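PDB 3G2M: Pcza361.24 from Amycolatopsis orientalis, which probably transfers a methyl group from S-adenosyl-L-methionine to an amine nitrogen of glycopeptide antibiotics or their precursors during biosynthesis. Local coordinates for residues Thr31-Ala34 and Asp35-Ala39; Thr69-Ala72 and Arg73-Thr77; Phe98-Leu101 and Asp102-Trp105; Arg259-Arg263 and Ser264-Val268. All coordinates share one frame; numbering follows the deposited sequence.

From the N terminus the chain meets the four contacts in series; each closes on neighbouring residues, and none nests within or crosses another. Contact 1 winds the first turns of helix 32-40 against the small sheet containing strands 219-234 and 244-252, with its centre about 43 Å from that of contact 3. Contact 2 lies in helix 69-79, ahead of the first strand of the seven-stranded methyltransferase sheet. Contact 3 ends helix 97-101 and turns the chain toward strand 107-111. Contacts 2 and 3 touch: Ala72 CB lies 3.6 Å from Pro99 CB, joining the two helices. Contact 4, near the C terminus, leads helix 254-263 into edge strand 267-274.

Contact 1: residues Thr31-Ala34 and Asp35-Ala39; sequences TPHA and DVLLA
The bond from Asp35 N to Thr31 O, 2.9 Å, closes the first turn of helix 32-40. The same i to i+4 spacing continues along 31-34 and 35-39: Val36 N reaches Pro32 O only weakly, Leu37 N meets His33 O at 3.0 Å, and Leu38 N meets Ala34 O almost straight, with an angle of 178° at the hydrogen. Ahead of the turn, Thr31 takes the N-cap position. Its OG1 accepts from Ala34 N at 3.2 Å and is also hydrogen-bonded to the hydroxyl of Thr231, which ties the cap to strand 219-234.

Among the side chains, His33 and Leu37 make the main contact. With CG anti to the backbone N (chi1 -171°), the imidazole sits where CD1 of Leu37 approaches it obliquely, lying 3.7 Å from both CE1 and ND1 of His33. The histidine also extends to the second subunit, where its ring meets that of His218. Val36 CG2 rests against the backbone one turn earlier, 3.4 Å from Pro32 O. Leu38 does likewise with its branch carbon, CG lying 3.4 Å from Ala34 O. Asp35 directs its carboxylate back toward the start of the helix, where OD2 forms a salt bridge with Arg30.

Ala34 and Leu37 both pack on Val244, so one side of the helix faces the small sheet while His33 reaches the subunit interface. The whole is a threonine N-cap and opening alpha-helical turns, with a sheet-bound cap hydroxyl.

Contact 2: residues Thr69-Ala72 and Arg73-Thr77; sequences TSEA and REFAT
Thr69 supplies the first carbonyl of the series, its O accepting from Arg73 N at 3.1 Å. Its hydroxyl belongs elsewhere, bonded to Asp67 just before the helix. Ser70 O takes up Glu74 N in the same way, while the serine itself forms a floor for Arg73. The arginine leaves the backbone extended and bends at chi3 (63°), which folds the guanidinium back over Ser70; Ser70 CA then lies beneath the centre of one face, and Ser70 OG approaches Arg73 NH2 at 3.6 Å.

Glu71 combines backbone and side-chain contacts with Phe75. Its O accepts from Phe75 N and also lies 3.3 Å from Phe75 CD2. Farther out the two side chains run side by side and point the same way, with Glu71 CG 3.7 Å from Phe75 CE2. The carboxylate meets the ring at its edge: Glu71 OE2 is in the ring plane, 3.5 Å from Phe75 CE2, and the two planes differ by 33°. Ser157 and Ser189 bond to OE2, and Arg95 makes a salt bridge to OE1, so both oxygens are held. Ala72 closes the series, its O accepting from Ala76 N at 3.0 Å.

These are regular alpha-helical turns whose Glu71 sits beside the cofactor pocket of a class I methyltransferase, touching Arg95 and Ser157, two residues that bind S-adenosyl-L-methionine.

Contact 3: residues Phe98-Leu101 and Asp102-Trp105; sequences FPFL and DLGW
Phe100 and Trp105 form an offset stack, the phenyl centroid 4.6 Å from that of the indole six-membered ring and the planes only 19° apart. Both residues place CG anti to the carbonyl carbon (chi1 -72° and -67°), which sets the two rings over one another. The overlap is at the rims. Trp105 CZ3 lies over one face of Phe100, displaced from its centre, and comes to 3.4 Å from Phe100 CD1. Leu103 takes a different approach: its CD1 meets the phenyl edge near the ring plane, at 4.3 Å from Phe100 CD1.

The backbone turn brings these groups together. Gly104, with positive phi, ends the helix in a Schellman motif, overlapping a type I beta turn from Leu101 to Gly104. Leu103 N donates to Phe100 O at 3.1 Å, and Trp105 N returns to that same oxygen in a long, weak bond of 3.5 Å. Gly104 N meets Leu101 O at 3.1 Å, standing well above the carbonyl plane.

Arg134 NH1 bonds to both Leu101 O and Trp105 O, bridging the first residue of the turn and the residue that follows it. The chemistry thus divides: N-H groups of the turn take up Phe100 O and Leu101 O, the latter shared with Arg134, while stacked aromatic carbon fills the buried side against Phe75 and Val86.

Contact 4: residues Arg259-Arg263 and Ser264-Val268; sequences RELVR and SGFDV
Leu261 and Phe266 meet across a Schellman motif, the glycine-ended close of helix 254-263 that delivers the chain to edge strand 267-274 of the methyltransferase sheet. Gly265 makes the turn with a phi of 112°, and its N bonds back to Val262 O at 2.9 Å.

The principal bump is Val268 CG2, which enters the hollow beside Leu261, 3.8 Å from Leu261 CB and nearly as close to CD1. The two side chains cross at about a right angle. Val262 CG2 borders the same spot, 4.3 Å from Val268 CG2. The other leucine methyl, CD2, serves Phe266 instead, reaching its CD2 at 4.0 Å. Beyond, Val287 of the adjacent strand touches both Leu261 and Val268, and Val176 of helix 166-179 packs on the Phe266 side chain.

Leu261 O lies at the edge of the Phe266 ring, in its plane. Two well-formed bonds grip it from opposite faces of the carbonyl, from Ser264 OG at 2.7 Å and Phe266 N at 3.1 Å, with a weak third from Ser264 N. The serine can reach because its hydroxyl stands between the backbone N and carbonyl carbon (chi1 77°).

Water 1 spans the turn from Val262 O to Phe266 O, the latter bond weak. Alongside it, Val262 CA directs its hydrogen almost straight, at 176°, to Phe266 O 3.4 Å away.

Contact 1: residues Thr31-Ala34 and Asp35-Ala39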
ATOM      1  N   THR A  31      -7.786  16.485  -7.815  1.00 58.07           N
ATOM      2  CA  THR A  31      -8.890  15.515  -7.857  1.00 57.06           C
ATOM      3  C   THR A  31      -9.947  15.854  -8.918  1.00 56.75           C
ATOM      4  O   THR A  31     -10.178  17.031  -9.204  1.00 56.44           O
ATOM      5  CB  THR A  31      -9.568  15.331  -6.462  1.00 57.08           C
ATOM      6  OG1 THR A  31     -10.409  16.452  -6.167  1.00 56.20           O
ATOM      7  CG2 THR A  31      -8.526  15.172  -5.361  1.00 56.70           C
ATOM      8  N   PRO A  32     -10.582  14.819  -9.512  1.00 56.30           N
ATOM      9  CA  PRO A  32     -11.627  15.014 -10.516  1.00 55.81           C
ATOM     10  C   PRO A  32     -12.682  16.049 -10.114  1.00 55.41           C
ATOM     11  O   PRO A  32     -13.047  16.896 -10.929  1.00 55.22           O
ATOM     12  CB  PRO A  32     -12.257  13.621 -10.634  1.00 56.04           C
ATOM     13  CG  PRO A  32     -11.146  12.694 -10.327  1.00 56.16           C
ATOM     14  CD  PRO A  32     -10.322  13.386  -9.273  1.00 56.34           C
ATOM     15  N   HIS A  33     -13.158  15.986  -8.870  1.00 54.83           N
ATOM     16  CA  HIS A  33     -14.156  16.939  -8.389  1.00 54.39           C
ATOM     17  C   HIS A  33     -13.584  18.354  -8.215  1.00 53.86           C
ATOM     18  O   HIS A  33     -14.271  19.338  -8.504  1.00 53.29           O
ATOM     19  CB  HIS A  33     -14.815  16.461  -7.091  1.00 54.61           C
ATOM     20  CG  HIS A  33     -15.993  17.290  -6.681  1.00 55.63           C
ATOM     21  ND1 HIS A  33     -15.869  18.439  -5.929  1.00 56.76           N
ATOM     22  CD2 HIS A  33     -17.314  17.150  -6.939  1.00 56.16           C
ATOM     23  CE1 HIS A  33     -17.065  18.968  -5.737  1.00 57.08           C
ATOM     24  NE2 HIS A  33     -17.960  18.203  -6.338  1.00 56.80           N
ATOM     25  N   ALA A  34     -12.338  18.446  -7.746  1.00 53.31           N
ATOM     26  CA  ALA A  34     -11.651  19.734  -7.607  1.00 53.19           C
ATOM     27  C   ALA A  34     -11.487  20.436  -8.954  1.00 53.04           C
ATOM     28  O   ALA A  34     -11.737  21.635  -9.058  1.00 52.93           O
ATOM     29  CB  ALA A  34     -10.296  19.562  -6.923  1.00 53.01           C
ATOM     30  N   ASP A  35     -11.079  19.681  -9.975  1.00 53.04           N
ATOM     31  CA  ASP A  35     -10.925  20.207 -11.333  1.00 53.29           C
ATOM     32  C   ASP A  35     -12.203  20.851 -11.858  1.00 53.17           C
ATOM     33  O   ASP A  35     -12.170  21.963 -12.389  1.00 52.81           O
ATOM     34  CB  ASP A  35     -10.474  19.107 -12.294  1.00 53.64           C
ATOM     35  CG  ASP A  35      -9.031  18.704 -12.086  1.00 54.83           C
ATOM     36  OD1 ASP A  35      -8.370  19.260 -11.177  1.00 56.39           O
ATOM     37  OD2 ASP A  35      -8.556  17.824 -12.836  1.00 56.44           O
ATOM     38  N   VAL A  36     -13.321  20.144 -11.698  1.00 53.18           N
ATOM     39  CA  VAL A  36     -14.639  20.642 -12.107  1.00 53.18           C
ATOM     40  C   VAL A  36     -15.044  21.900 -11.320  1.00 53.32           C
ATOM     41  O   VAL A  36     -15.558  22.860 -11.901  1.00 52.93           O
ATOM     42  CB  VAL A  36     -15.722  19.529 -12.005  1.00 53.32           C
ATOM     43  CG1 VAL A  36     -17.094  20.060 -12.381  1.00 52.83           C
ATOM     44  CG2 VAL A  36     -15.362  18.352 -12.905  1.00 53.24           C
ATOM     45  N   LEU A  37     -14.787  21.888 -10.010  1.00 53.73           N
ATOM     46  CA  LEU A  37     -15.028  23.043  -9.136  1.00 54.26           C
ATOM     47  C   LEU A  37     -14.259  24.286  -9.561  1.00 54.35           C
ATOM     48  O   LEU A  37     -14.852  25.340  -9.784  1.00 54.33           O
ATOM     49  CB  LEU A  37     -14.651  22.719  -7.688  1.00 54.50           C
ATOM     50  CG  LEU A  37     -15.711  22.319  -6.664  1.00 54.93           C
ATOM     51  CD1 LEU A  37     -14.996  21.992  -5.367  1.00 54.75           C
ATOM     52  CD2 LEU A  37     -16.741  23.426  -6.447  1.00 55.39           C
ATOM     53  N   LEU A  38     -12.937  24.156  -9.656  1.00 54.60           N
ATOM     54  CA  LEU A  38     -12.061  25.264 -10.028  1.00 54.88           C
ATOM     55  C   LEU A  38     -12.383  25.823 -11.415  1.00 55.10           C
ATOM     56  O   LEU A  38     -12.164  27.007 -11.677  1.00 55.04           O
ATOM     57  CB  LEU A  38     -10.590  24.841  -9.948  1.00 54.94           C
ATOM     58  CG  LEU A  38     -10.034  24.548  -8.550  1.00 54.91           C
ATOM     59  CD1 LEU A  38      -8.802  23.661  -8.644  1.00 55.02           C
ATOM     60  CD2 LEU A  38      -9.731  25.831  -7.777  1.00 54.84           C
ATOM     61  N   ALA A  39     -12.909  24.964 -12.286  1.00 55.30           N
ATOM     62  CA  ALA A  39     -13.323  25.366 -13.628  1.00 55.44           C
ATOM     63  C   ALA A  39     -14.592  26.217 -13.603  1.00 55.56           C
ATOM     64  O   ALA A  39     -14.699  27.192 -14.349  1.00 55.56           O
ATOM     65  CB  ALA A  39     -13.515  24.143 -14.515  1.00 55.42           C
TER

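Contact 2: residues Thr69-Ala72 and Arg73-Thr77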
ATOM      1  N   THR A  69     -12.325  11.241  21.692  1.00 52.00           N
ATOM      2  CA  THR A  69     -12.836  10.802  22.991  1.00 50.46           C
ATOM      3  C   THR A  69     -13.376   9.378  22.937  1.00 49.18           C
ATOM      4  O   THR A  69     -13.127   8.588  23.843  1.00 49.13           O
ATOM      5  CB  THR A  69     -13.937  11.750  23.540  1.00 50.74           C
ATOM      6  OG1 THR A  69     -14.761  12.208  22.461  1.00 50.66           O
ATOM      7  CG2 THR A  69     -13.311  12.950  24.249  1.00 50.71           C
ATOM      8  N   SER A  70     -14.107   9.060  21.869  1.00 47.68           N
ATOM      9  CA  SER A  70     -14.647   7.717  21.663  1.00 46.31           C
ATOM     10  C   SER A  70     -13.535   6.701  21.419  1.00 44.97           C
ATOM     11  O   SER A  70     -13.627   5.548  21.847  1.00 44.88           O
ATOM     12  CB  SER A  70     -15.620   7.705  20.486  1.00 46.28           C
ATOM     13  OG  SER A  70     -16.758   8.498  20.763  1.00 47.77           O
ATOM     14  N   GLU A  71     -12.493   7.135  20.717  1.00 43.44           N
ATOM     15  CA  GLU A  71     -11.354   6.275  20.416  1.00 41.69           C
ATOM     16  C   GLU A  71     -10.583   5.938  21.689  1.00 41.14           C
ATOM     17  O   GLU A  71     -10.306   4.768  21.956  1.00 40.71           O
ATOM     18  CB  GLU A  71     -10.438   6.926  19.373  1.00 41.77           C
ATOM     19  CG  GLU A  71      -9.329   6.014  18.895  1.00 40.18           C
ATOM     20  CD  GLU A  71      -8.367   6.680  17.929  1.00 40.81           C
ATOM     21  OE1 GLU A  71      -8.678   7.768  17.398  1.00 38.12           O
ATOM     22  OE2 GLU A  71      -7.285   6.099  17.696  1.00 38.56           O
ATOM     23  N   ALA A  72     -10.257   6.960  22.479  1.00 40.44           N
ATOM     24  CA  ALA A  72      -9.539   6.762  23.738  1.00 40.29           C
ATOM     25  C   ALA A  72     -10.314   5.850  24.684  1.00 40.21           C
ATOM     26  O   ALA A  72      -9.726   5.001  25.360  1.00 39.64           O
ATOM     27  CB  ALA A  72      -9.230   8.099  24.405  1.00 40.35           C
ATOM     28  N   ARG A  73     -11.635   6.029  24.702  1.00 40.60           N
ATOM     29  CA  ARG A  73     -12.559   5.188  25.454  1.00 41.16           C
ATOM     30  C   ARG A  73     -12.448   3.717  25.043  1.00 40.95           C
ATOM     31  O   ARG A  73     -12.434   2.831  25.903  1.00 40.57           O
ATOM     32  CB  ARG A  73     -13.988   5.687  25.234  1.00 41.24           C
ATOM     33  CG  ARG A  73     -15.014   5.258  26.277  1.00 42.18           C
ATOM     34  CD  ARG A  73     -16.348   5.943  26.001  1.00 42.39           C
ATOM     35  NE  ARG A  73     -16.908   5.533  24.711  1.00 44.92           N
ATOM     36  CZ  ARG A  73     -17.636   6.312  23.911  1.00 46.02           C
ATOM     37  NH1 ARG A  73     -17.898   7.573  24.245  1.00 46.02           N
ATOM     38  NH2 ARG A  73     -18.090   5.829  22.760  1.00 46.49           N
ATOM     39  N   GLU A  74     -12.367   3.457  23.736  1.00 40.91           N
ATOM     40  CA  GLU A  74     -12.242   2.080  23.252  1.00 41.29           C
ATOM     41  C   GLU A  74     -10.927   1.450  23.675  1.00 40.85           C
ATOM     42  O   GLU A  74     -10.892   0.274  24.043  1.00 40.61           O
ATOM     43  CB  GLU A  74     -12.428   1.976  21.736  1.00 41.61           C
ATOM     44  CG  GLU A  74     -13.885   1.902  21.295  1.00 43.66           C
ATOM     45  CD  GLU A  74     -14.632   0.661  21.787  1.00 44.94           C
ATOM     46  OE1 GLU A  74     -14.038  -0.437  21.895  1.00 46.30           O
ATOM     47  OE2 GLU A  74     -15.842   0.786  22.048  1.00 47.54           O
ATOM     48  N   PHE A  75      -9.854   2.238  23.628  1.00 40.81           N
ATOM     49  CA  PHE A  75      -8.552   1.784  24.107  1.00 40.81           C
ATOM     50  C   PHE A  75      -8.641   1.394  25.582  1.00 41.77           C
ATOM     51  O   PHE A  75      -8.209   0.306  25.959  1.00 41.75           O
ATOM     52  CB  PHE A  75      -7.472   2.844  23.877  1.00 40.03           C
ATOM     53  CG  PHE A  75      -6.889   2.836  22.478  1.00 38.59           C
ATOM     54  CD1 PHE A  75      -6.063   1.795  22.056  1.00 37.21           C
ATOM     55  CD2 PHE A  75      -7.155   3.873  21.594  1.00 37.26           C
ATOM     56  CE1 PHE A  75      -5.520   1.786  20.767  1.00 36.77           C
ATOM     57  CE2 PHE A  75      -6.610   3.873  20.299  1.00 37.18           C
ATOM     58  CZ  PHE A  75      -5.790   2.831  19.895  1.00 36.76           C
ATOM     59  N   ALA A  76      -9.236   2.266  26.395  1.00 42.77           N
ATOM     60  CA  ALA A  76      -9.433   1.999  27.826  1.00 43.98           C
ATOM     61  C   ALA A  76     -10.275   0.745  28.078  1.00 44.99           C
ATOM     62  O   ALA A  76      -9.924  -0.079  28.924  1.00 45.30           O
ATOM     63  CB  ALA A  76     -10.051   3.203  28.510  1.00 43.79           C
ATOM     64  N   THR A  77     -11.372   0.607  27.332  1.00 46.16           N
ATOM     65  CA  THR A  77     -12.274  -0.543  27.444  1.00 47.39           C
ATOM     66  C   THR A  77     -11.562  -1.867  27.157  1.00 48.34           C
ATOM     67  O   THR A  77     -11.752  -2.851  27.878  1.00 48.42           O
ATOM     68  CB  THR A  77     -13.493  -0.385  26.497  1.00 47.27           C
ATOM     69  OG1 THR A  77     -14.245   0.776  26.875  1.00 47.19           O
ATOM     70  CG2 THR A  77     -14.405  -1.607  26.548  1.00 47.74           C
TER

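Contact 3: residues Phe98-Leu101 and Asp102-Trp105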
ATOM      1  N   PHE A  98      -4.170  13.120  26.601  1.00 39.65           N
ATOM      2  CA  PHE A  98      -4.861  13.828  27.679  1.00 40.16           C
ATOM      3  C   PHE A  98      -6.090  13.053  28.185  1.00 40.30           C
ATOM      4  O   PHE A  98      -6.262  12.915  29.397  1.00 40.59           O
ATOM      5  CB  PHE A  98      -5.176  15.277  27.284  1.00 40.60           C
ATOM      6  CG  PHE A  98      -3.956  16.162  27.237  1.00 41.02           C
ATOM      7  CD1 PHE A  98      -3.476  16.770  28.393  1.00 41.68           C
ATOM      8  CD2 PHE A  98      -3.272  16.366  26.041  1.00 42.50           C
ATOM      9  CE1 PHE A  98      -2.339  17.580  28.360  1.00 41.86           C
ATOM     10  CE2 PHE A  98      -2.130  17.169  25.996  1.00 42.12           C
ATOM     11  CZ  PHE A  98      -1.666  17.779  27.160  1.00 41.96           C
ATOM     12  N   PRO A  99      -6.942  12.541  27.269  1.00 40.25           N
ATOM     13  CA  PRO A  99      -7.930  11.543  27.701  1.00 40.38           C
ATOM     14  C   PRO A  99      -7.342  10.364  28.493  1.00 40.50           C
ATOM     15  O   PRO A  99      -7.948   9.941  29.477  1.00 40.49           O
ATOM     16  CB  PRO A  99      -8.532  11.061  26.382  1.00 40.52           C
ATOM     17  CG  PRO A  99      -8.421  12.233  25.483  1.00 40.61           C
ATOM     18  CD  PRO A  99      -7.127  12.902  25.850  1.00 40.10           C
ATOM     19  N   PHE A 100      -6.188   9.837  28.072  1.00 40.34           N
ATOM     20  CA  PHE A 100      -5.531   8.742  28.798  1.00 40.36           C
ATOM     21  C   PHE A 100      -5.098   9.152  30.208  1.00 40.77           C
ATOM     22  O   PHE A 100      -5.281   8.398  31.162  1.00 40.79           O
ATOM     23  CB  PHE A 100      -4.314   8.202  28.031  1.00 40.03           C
ATOM     24  CG  PHE A 100      -4.656   7.407  26.795  1.00 39.60           C
ATOM     25  CD1 PHE A 100      -5.866   6.725  26.683  1.00 39.61           C
ATOM     26  CD2 PHE A 100      -3.737   7.316  25.747  1.00 39.46           C
ATOM     27  CE1 PHE A 100      -6.167   5.977  25.538  1.00 39.67           C
ATOM     28  CE2 PHE A 100      -4.026   6.573  24.594  1.00 38.79           C
ATOM     29  CZ  PHE A 100      -5.239   5.901  24.487  1.00 38.71           C
ATOM     30  N   LEU A 101      -4.515  10.342  30.327  1.00 41.21           N
ATOM     31  CA  LEU A 101      -4.098  10.876  31.620  1.00 42.02           C
ATOM     32  C   LEU A 101      -5.302  11.127  32.531  1.00 42.63           C
ATOM     33  O   LEU A 101      -5.196  11.004  33.751  1.00 43.00           O
ATOM     34  CB  LEU A 101      -3.286  12.162  31.440  1.00 41.82           C
ATOM     35  CG  LEU A 101      -1.947  12.051  30.704  1.00 41.74           C
ATOM     36  CD1 LEU A 101      -1.485  13.416  30.225  1.00 41.79           C
ATOM     37  CD2 LEU A 101      -0.890  11.386  31.569  1.00 42.62           C
ATOM     38  N   ASP A 102      -6.435  11.467  31.919  1.00 43.37           N
ATOM     39  CA  ASP A 102      -7.711  11.670  32.617  1.00 44.16           C
ATOM     40  C   ASP A 102      -8.282  10.385  33.215  1.00 44.50           C
ATOM     41  O   ASP A 102      -9.168  10.432  34.069  1.00 44.58           O
ATOM     42  CB  ASP A 102      -8.739  12.286  31.664  1.00 44.31           C
ATOM     43  CG  ASP A 102      -8.548  13.782  31.480  1.00 45.59           C
ATOM     44  OD1 ASP A 102      -7.693  14.376  32.178  1.00 47.04           O
ATOM     45  OD2 ASP A 102      -9.266  14.367  30.638  1.00 47.21           O
ATOM     46  N   LEU A 103      -7.781   9.246  32.751  1.00 44.79           N
ATOM     47  CA  LEU A 103      -8.178   7.947  33.279  1.00 45.21           C
ATOM     48  C   LEU A 103      -7.240   7.473  34.393  1.00 45.43           C
ATOM     49  O   LEU A 103      -7.426   6.386  34.950  1.00 45.84           O
ATOM     50  CB  LEU A 103      -8.252   6.917  32.150  1.00 45.18           C
ATOM     51  CG  LEU A 103      -9.213   7.229  30.996  1.00 45.24           C
ATOM     52  CD1 LEU A 103      -8.874   6.394  29.781  1.00 45.32           C
ATOM     53  CD2 LEU A 103     -10.674   7.032  31.392  1.00 46.18           C
ATOM     54  N   GLY A 104      -6.241   8.292  34.713  1.00 45.45           N
ATOM     55  CA  GLY A 104      -5.297   7.991  35.790  1.00 45.67           C
ATOM     56  C   GLY A 104      -3.993   7.349  35.345  1.00 45.53           C
ATOM     57  O   GLY A 104      -3.087   7.146  36.160  1.00 45.82           O
ATOM     58  N   TRP A 105      -3.902   7.043  34.052  1.00 45.25           N
ATOM     59  CA  TRP A 105      -2.736   6.378  33.458  1.00 44.79           C
ATOM     60  C   TRP A 105      -1.442   7.177  33.593  1.00 44.14           C
ATOM     61  O   TRP A 105      -1.441   8.399  33.471  1.00 44.40           O
ATOM     62  CB  TRP A 105      -2.978   6.128  31.967  1.00 44.99           C
ATOM     63  CG  TRP A 105      -4.052   5.124  31.639  1.00 45.34           C
ATOM     64  CD1 TRP A 105      -4.977   4.582  32.497  1.00 45.99           C
ATOM     65  CD2 TRP A 105      -4.339   4.580  30.347  1.00 45.68           C
ATOM     66  NE1 TRP A 105      -5.802   3.720  31.819  1.00 46.36           N
ATOM     67  CE2 TRP A 105      -5.436   3.698  30.497  1.00 46.03           C
ATOM     68  CE3 TRP A 105      -3.769   4.743  29.073  1.00 45.57           C
ATOM     69  CZ2 TRP A 105      -5.975   2.982  29.424  1.00 45.60           C
ATOM     70  CZ3 TRP A 105      -4.303   4.027  28.004  1.00 45.93           C
ATOM     71  CH2 TRP A 105      -5.400   3.157  28.189  1.00 45.76           C
TER

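Contact 4: residues Arg259-Arg263 and Ser264-Val268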
ATOM      1  N   ARG A 259      -2.849  -9.444   9.368  1.00 28.74           N
ATOM      2  CA  ARG A 259      -1.963 -10.409   8.674  1.00 28.95           C
ATOM      3  C   ARG A 259      -0.481 -10.079   8.895  1.00 28.66           C
ATOM      4  O   ARG A 259       0.347 -10.976   9.104  1.00 27.49           O
ATOM      5  CB  ARG A 259      -2.276 -10.486   7.170  1.00 28.87           C
ATOM      6  CG  ARG A 259      -3.649 -11.090   6.840  1.00 29.28           C
ATOM      7  CD  ARG A 259      -3.851 -11.315   5.337  1.00 30.44           C
ATOM      8  NE  ARG A 259      -4.037 -10.080   4.569  1.00 32.64           N
ATOM      9  CZ  ARG A 259      -5.218  -9.511   4.316  1.00 33.09           C
ATOM     10  NH1 ARG A 259      -6.348 -10.048   4.769  1.00 32.94           N
ATOM     11  NH2 ARG A 259      -5.270  -8.396   3.594  1.00 33.40           N
ATOM     12  N   GLU A 260      -0.156  -8.786   8.854  1.00 28.35           N
ATOM     13  CA  GLU A 260       1.211  -8.325   9.074  1.00 28.43           C
ATOM     14  C   GLU A 260       1.676  -8.550  10.515  1.00 28.44           C
ATOM     15  O   GLU A 260       2.820  -8.958  10.749  1.00 28.62           O
ATOM     16  CB  GLU A 260       1.342  -6.841   8.703  1.00 28.20           C
ATOM     17  CG  GLU A 260       1.205  -6.549   7.213  1.00 28.75           C
ATOM     18  CD  GLU A 260       1.301  -5.065   6.891  1.00 28.82           C
ATOM     19  OE1 GLU A 260       1.769  -4.293   7.757  1.00 28.37           O
ATOM     20  OE2 GLU A 260       0.912  -4.676   5.767  1.00 29.72           O
ATOM     21  N   LEU A 261       0.796  -8.267  11.475  1.00 28.53           N
ATOM     22  CA  LEU A 261       1.091  -8.516  12.883  1.00 28.91           C
ATOM     23  C   LEU A 261       1.428  -9.990  13.130  1.00 29.40           C
ATOM     24  O   LEU A 261       2.425 -10.302  13.784  1.00 29.47           O
ATOM     25  CB  LEU A 261      -0.074  -8.068  13.766  1.00 28.73           C
ATOM     26  CG  LEU A 261      -0.213  -6.554  13.948  1.00 29.13           C
ATOM     27  CD1 LEU A 261      -1.601  -6.222  14.484  1.00 27.63           C
ATOM     28  CD2 LEU A 261       0.877  -6.038  14.884  1.00 28.93           C
ATOM     29  N   VAL A 262       0.602 -10.884  12.594  1.00 29.83           N
ATOM     30  CA  VAL A 262       0.854 -12.327  12.689  1.00 30.92           C
ATOM     31  C   VAL A 262       2.203 -12.697  12.059  1.00 31.62           C
ATOM     32  O   VAL A 262       3.027 -13.370  12.689  1.00 31.56           O
ATOM     33  CB  VAL A 262      -0.310 -13.162  12.082  1.00 30.59           C
ATOM     34  CG1 VAL A 262       0.011 -14.656  12.108  1.00 31.21           C
ATOM     35  CG2 VAL A 262      -1.607 -12.896  12.841  1.00 30.81           C
ATOM     36  N   ARG A 263       2.436 -12.234  10.835  1.00 32.04           N
ATOM     37  CA  ARG A 263       3.710 -12.478  10.162  1.00 33.53           C
ATOM     38  C   ARG A 263       4.912 -12.039  11.014  1.00 33.49           C
ATOM     39  O   ARG A 263       5.947 -12.699  11.004  1.00 33.40           O
ATOM     40  CB  ARG A 263       3.729 -11.784   8.802  1.00 33.94           C
ATOM     41  CG  ARG A 263       4.948 -12.077   7.945  1.00 37.27           C
ATOM     42  CD  ARG A 263       4.732 -11.610   6.502  1.00 43.27           C
ATOM     43  NE  ARG A 263       3.440 -12.060   5.979  1.00 47.26           N
ATOM     44  CZ  ARG A 263       2.424 -11.257   5.666  1.00 49.74           C
ATOM     45  NH1 ARG A 263       2.542  -9.938   5.792  1.00 50.97           N
ATOM     46  NH2 ARG A 263       1.285 -11.774   5.213  1.00 49.95           N
ATOM     47  N   SER A 264       4.754 -10.942  11.756  1.00 33.81           N
ATOM     48  CA  SER A 264       5.833 -10.391  12.580  1.00 34.13           C
ATOM     49  C   SER A 264       6.035 -11.120  13.907  1.00 34.15           C
ATOM     50  O   SER A 264       6.991 -10.826  14.633  1.00 34.40           O
ATOM     51  CB  SER A 264       5.609  -8.898  12.846  1.00 34.18           C
ATOM     52  OG  SER A 264       4.612  -8.700  13.837  1.00 35.48           O
ATOM     53  N   GLY A 265       5.134 -12.051  14.229  1.00 33.91           N
ATOM     54  CA  GLY A 265       5.278 -12.896  15.418  1.00 33.38           C
ATOM     55  C   GLY A 265       4.259 -12.668  16.525  1.00 33.34           C
ATOM     56  O   GLY A 265       4.317 -13.330  17.555  1.00 32.98           O
ATOM     57  N   PHE A 266       3.335 -11.730  16.325  1.00 33.01           N
ATOM     58  CA  PHE A 266       2.271 -11.480  17.299  1.00 33.06           C
ATOM     59  C   PHE A 266       1.138 -12.480  17.119  1.00 33.36           C
ATOM     60  O   PHE A 266       0.925 -13.000  16.025  1.00 33.10           O
ATOM     61  CB  PHE A 266       1.692 -10.060  17.141  1.00 32.85           C
ATOM     62  CG  PHE A 266       2.556  -8.969  17.714  1.00 31.84           C
ATOM     63  CD1 PHE A 266       2.445  -8.604  19.054  1.00 31.95           C
ATOM     64  CD2 PHE A 266       3.478  -8.304  16.916  1.00 32.14           C
ATOM     65  CE1 PHE A 266       3.245  -7.578  19.595  1.00 31.70           C
ATOM     66  CE2 PHE A 266       4.286  -7.279  17.445  1.00 31.36           C
ATOM     67  CZ  PHE A 266       4.170  -6.925  18.783  1.00 32.43           C
ATOM     68  N   ASP A 267       0.416 -12.732  18.208  1.00 33.98           N
ATOM     69  CA  ASP A 267      -0.894 -13.361  18.169  1.00 34.89           C
ATOM     70  C   ASP A 267      -1.946 -12.272  18.267  1.00 34.61           C
ATOM     71  O   ASP A 267      -1.980 -11.550  19.256  1.00 35.24           O
ATOM     72  CB  ASP A 267      -1.084 -14.296  19.369  1.00 35.39           C
ATOM     73  CG  ASP A 267      -0.348 -15.604  19.222  1.00 37.48           C
ATOM     74  OD1 ASP A 267       0.089 -15.941  18.098  1.00 38.82           O
ATOM     75  OD2 ASP A 267      -0.221 -16.305  20.252  1.00 40.10           O
ATOM     76  N   VAL A 268      -2.797 -12.152  17.254  1.00 34.55           N
ATOM     77  CA  VAL A 268      -3.906 -11.195  17.302  1.00 34.74           C
ATOM     78  C   VAL A 268      -5.090 -11.873  17.996  1.00 35.15           C
ATOM     79  O   VAL A 268      -5.678 -12.819  17.476  1.00 34.80           O
ATOM     80  CB  VAL A 268      -4.262 -10.620  15.887  1.00 34.74           C
ATOM     81  CG1 VAL A 268      -5.548  -9.806  15.923  1.00 33.93           C
ATOM     82  CG2 VAL A 268      -3.109  -9.745  15.350  1.00 33.59           C
TER
HETATM   83  O   HOH W   1       2.467 -15.624  14.717  1.00 42.81           O